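Local structure of racemase (Pseudovibrio sp. JE062, 3MKC) at residues T305-W316 against N334-H342. The protein is an enolase-superfamily protein that pairs an N-terminal capping domain with a TIM-type barrel domain. Sequence-based numbering, arbitrary orientation.
Sequences TANNVQVMPHNW and NAPYFEYVH
Asn-334 lays its side-chain amide between the end of helix 293-306 and the start of strand 310-311 and makes three hydrogen bonds, to Thr-305, Val-309 and Val-311. Its ND2 gives one N-H to Thr-305 OG1 (2.9 Å), close to the amide plane, and the other to Val-309 O, while OD1 takes the N-H of Val-311 in its carbonyl plane, on a lone pair. With both ends of the amide engaged, its flip is fixed. The turn after the helix is a Schellman motif with Asn-308, at positive phi, in the C-prime position.

Further along, water bridges Val-311 O to Ala-335 N, and selenomethionine Met-312 reaches across with CG anti to its carbonyl carbon (chi1 -71°) and an extended chain. Its CE ends 3.8 Å from Ala-335 CB and at the edge of the Tyr-337 ring. Both segments belong to the barrel domain: strand 310-311, helix 319-331 and strand 339-340 follow one another in sequence, a beta-alpha-beta unit of the TIM-type barrel, and a water between Pro-313 O and Glu-339 O bridges the two segments beyond Met-312.

Glu-339 can be followed outward from its backbone. CB lies 3.7 Å from Pro-313 O; CG, anti to the backbone N (chi1 179°), passes 3.6 Å from Asn-315 O, and CD runs beside the same carbonyl. OE1 accepts the Asn-315 N-H over 2.8 Å, a nearly straight bond (168°) arriving from above the carboxylate plane, and OE2 turns to Thr-143 of strand 137-143. Asn-315 answers with its own side chain, ND2 donating to Glu-339 O at 3.1 Å, so the two residues are joined twice. Beyond them Val-341 sets CG2 3.6 Å from CZ3 of the Trp-316 indole, the side chains crossing at about a right angle.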
# COMPACT_ATOMS: atom_id res chain seq x y z
N THR A 305 -2.86 -16.72 0.16
CA THR A 305 -3.06 -17.63 1.29
C THR A 305 -3.04 -19.09 0.83
O THR A 305 -2.42 -19.94 1.47
CB THR A 305 -4.39 -17.33 1.97
OG1 THR A 305 -4.32 -16.03 2.59
CG2 THR A 305 -4.72 -18.39 3.02
N ALA A 306 -3.69 -19.37 -0.30
CA ALA A 306 -3.73 -20.73 -0.81
C ALA A 306 -2.33 -21.22 -1.19
O ALA A 306 -2.06 -22.42 -1.18
CB ALA A 306 -4.66 -20.80 -2.03
N ASN A 307 -1.45 -20.29 -1.52
CA ASN A 307 -0.08 -20.63 -1.92
C ASN A 307 0.96 -20.37 -0.82
O ASN A 307 2.16 -20.33 -1.09
CB ASN A 307 0.29 -19.85 -3.18
CG ASN A 307 -0.42 -20.37 -4.42
OD1 ASN A 307 0.00 -21.36 -5.02
ND2 ASN A 307 -1.51 -19.71 -4.81
N ASN A 308 0.49 -20.19 0.42
CA ASN A 308 1.38 -19.95 1.55
C ASN A 308 2.25 -18.71 1.38
O ASN A 308 3.44 -18.70 1.73
CB ASN A 308 2.27 -21.17 1.79
CG ASN A 308 1.47 -22.43 2.01
OD1 ASN A 308 0.80 -22.58 3.04
ND2 ASN A 308 1.52 -23.34 1.05
N VAL A 309 1.64 -17.66 0.86
CA VAL A 309 2.32 -16.39 0.63
C VAL A 309 1.63 -15.29 1.42
O VAL A 309 0.41 -15.14 1.35
CB VAL A 309 2.30 -16.04 -0.87
CG1 VAL A 309 2.82 -14.63 -1.11
CG2 VAL A 309 3.15 -17.05 -1.64
N GLN A 310 2.41 -14.52 2.17
CA GLN A 310 1.87 -13.42 2.96
C GLN A 310 1.70 -12.19 2.09
O GLN A 310 2.39 -12.04 1.08
CB GLN A 310 2.82 -13.05 4.10
CG GLN A 310 3.13 -14.19 5.04
CD GLN A 310 3.84 -13.69 6.30
OE1 GLN A 310 4.58 -12.71 6.26
NE2 GLN A 310 3.61 -14.38 7.41
N VAL A 311 0.79 -11.31 2.48
CA VAL A 311 0.60 -10.07 1.76
C VAL A 311 0.63 -8.91 2.74
O VAL A 311 -0.08 -8.92 3.74
CB VAL A 311 -0.73 -10.02 1.01
CG1 VAL A 311 -0.86 -8.69 0.26
CG2 VAL A 311 -0.82 -11.18 0.02
N MSE A 312 1.50 -7.95 2.47
CA MSE A 312 1.63 -6.74 3.27
C MSE A 312 1.69 -5.68 2.20
O MSE A 312 2.77 -5.34 1.70
CB MSE A 312 2.93 -6.75 4.09
CG MSE A 312 2.93 -7.75 5.24
SE MSE A 312 4.41 -7.51 6.43
CE MSE A 312 4.11 -9.05 7.50
N PRO A 313 0.53 -5.14 1.81
CA PRO A 313 0.48 -4.12 0.76
C PRO A 313 1.35 -2.91 1.00
O PRO A 313 1.37 -2.35 2.11
CB PRO A 313 -1.00 -3.76 0.69
CG PRO A 313 -1.69 -5.01 1.16
CD PRO A 313 -0.82 -5.42 2.32
N HIS A 314 2.08 -2.50 -0.03
CA HIS A 314 2.93 -1.32 0.07
C HIS A 314 2.00 -0.17 0.40
O HIS A 314 0.91 -0.04 -0.17
CB HIS A 314 3.62 -1.07 -1.27
CG HIS A 314 4.37 0.23 -1.32
ND1 HIS A 314 5.51 0.46 -0.57
CD2 HIS A 314 4.16 1.35 -2.03
CE1 HIS A 314 5.96 1.67 -0.83
NE2 HIS A 314 5.16 2.24 -1.71
N ASN A 315 2.42 0.68 1.34
CA ASN A 315 1.61 1.81 1.75
C ASN A 315 2.48 3.02 2.08
O ASN A 315 3.11 3.07 3.14
CB ASN A 315 0.75 1.42 2.95
CG ASN A 315 0.05 2.62 3.58
OD1 ASN A 315 -0.13 3.65 2.94
ND2 ASN A 315 -0.37 2.47 4.84
N TRP A 316 2.51 3.97 1.16
CA TRP A 316 3.27 5.20 1.34
C TRP A 316 2.64 6.34 0.54
O TRP A 316 3.18 6.79 -0.47
CB TRP A 316 4.73 5.00 0.90
CG TRP A 316 5.60 6.15 1.30
CD1 TRP A 316 5.86 7.28 0.57
CD2 TRP A 316 6.26 6.33 2.56
NE1 TRP A 316 6.64 8.15 1.30
CE2 TRP A 316 6.90 7.59 2.53
CE3 TRP A 316 6.37 5.54 3.72
CZ2 TRP A 316 7.64 8.08 3.61
CZ3 TRP A 316 7.10 6.03 4.80
CH2 TRP A 316 7.73 7.30 4.73
N ASN A 334 -3.59 -11.44 5.70
CA ASN A 334 -3.27 -12.81 6.07
C ASN A 334 -1.92 -12.90 6.76
O ASN A 334 -1.40 -14.00 6.98
CB ASN A 334 -3.28 -13.72 4.84
CG ASN A 334 -2.08 -13.51 3.93
OD1 ASN A 334 -1.29 -12.59 4.12
ND2 ASN A 334 -1.95 -14.35 2.91
N ALA A 335 -1.36 -11.74 7.12
CA ALA A 335 -0.05 -11.69 7.78
C ALA A 335 -0.10 -11.01 9.14
O ALA A 335 -1.06 -10.31 9.46
CB ALA A 335 0.95 -10.98 6.87
N PRO A 336 0.95 -11.19 9.96
CA PRO A 336 1.01 -10.58 11.30
C PRO A 336 1.06 -9.06 11.28
O PRO A 336 0.63 -8.41 12.24
CB PRO A 336 2.30 -11.15 11.89
CG PRO A 336 2.54 -12.41 11.12
CD PRO A 336 2.14 -12.03 9.72
N TYR A 337 1.61 -8.49 10.22
CA TYR A 337 1.73 -7.04 10.10
C TYR A 337 1.33 -6.57 8.71
O TYR A 337 1.05 -7.38 7.82
CB TYR A 337 3.18 -6.61 10.35
CG TYR A 337 3.83 -7.23 11.57
CD1 TYR A 337 3.40 -6.90 12.85
CD2 TYR A 337 4.88 -8.14 11.44
CE1 TYR A 337 4.01 -7.45 13.98
CE2 TYR A 337 5.50 -8.70 12.56
CZ TYR A 337 5.05 -8.34 13.82
OH TYR A 337 5.66 -8.88 14.94
N PHE A 338 1.31 -5.25 8.55
CA PHE A 338 1.00 -4.59 7.28
C PHE A 338 1.71 -3.24 7.33
O PHE A 338 1.92 -2.69 8.42
CB PHE A 338 -0.52 -4.43 7.09
CG PHE A 338 -1.16 -3.48 8.06
CD1 PHE A 338 -1.64 -2.25 7.63
CD2 PHE A 338 -1.31 -3.82 9.40
CE1 PHE A 338 -2.26 -1.37 8.51
CE2 PHE A 338 -1.93 -2.95 10.30
CZ PHE A 338 -2.40 -1.72 9.85
N GLU A 339 2.12 -2.71 6.17
CA GLU A 339 2.84 -1.45 6.18
C GLU A 339 1.98 -0.25 6.51
O GLU A 339 0.88 -0.09 5.97
CB GLU A 339 3.56 -1.19 4.85
CG GLU A 339 4.30 0.15 4.82
CD GLU A 339 5.22 0.31 3.62
OE1 GLU A 339 4.83 -0.09 2.51
OE2 GLU A 339 6.33 0.86 3.79
N TYR A 340 2.49 0.58 7.40
CA TYR A 340 1.79 1.78 7.82
C TYR A 340 2.80 2.88 8.09
O TYR A 340 3.88 2.64 8.62
CB TYR A 340 1.01 1.49 9.10
CG TYR A 340 -0.05 2.52 9.42
CD1 TYR A 340 -1.33 2.41 8.88
CD2 TYR A 340 0.22 3.59 10.26
CE1 TYR A 340 -2.32 3.34 9.19
CE2 TYR A 340 -0.76 4.53 10.57
CZ TYR A 340 -2.02 4.40 10.03
OH TYR A 340 -2.99 5.33 10.33
N VAL A 341 2.46 4.10 7.68
CA VAL A 341 3.32 5.24 7.91
C VAL A 341 2.58 6.06 8.96
O VAL A 341 1.44 6.48 8.74
CB VAL A 341 3.55 6.06 6.62
CG1 VAL A 341 2.22 6.54 6.06
CG2 VAL A 341 4.47 7.24 6.90
N HIS A 342 3.21 6.25 10.11
CA HIS A 342 2.59 6.99 11.19
C HIS A 342 3.11 8.42 11.25
O HIS A 342 4.29 8.67 10.99
CB HIS A 342 2.85 6.26 12.51
CG HIS A 342 2.05 6.78 13.66
ND1 HIS A 342 2.33 7.96 14.30
CD2 HIS A 342 0.93 6.29 14.25
CE1 HIS A 342 1.43 8.18 15.24
NE2 HIS A 342 0.56 7.18 15.23
O HOH W 1 0.95 -16.10 7.41
O HOH W 2 -1.72 -9.12 5.98
O HOH W 3 -0.14 -2.16 4.22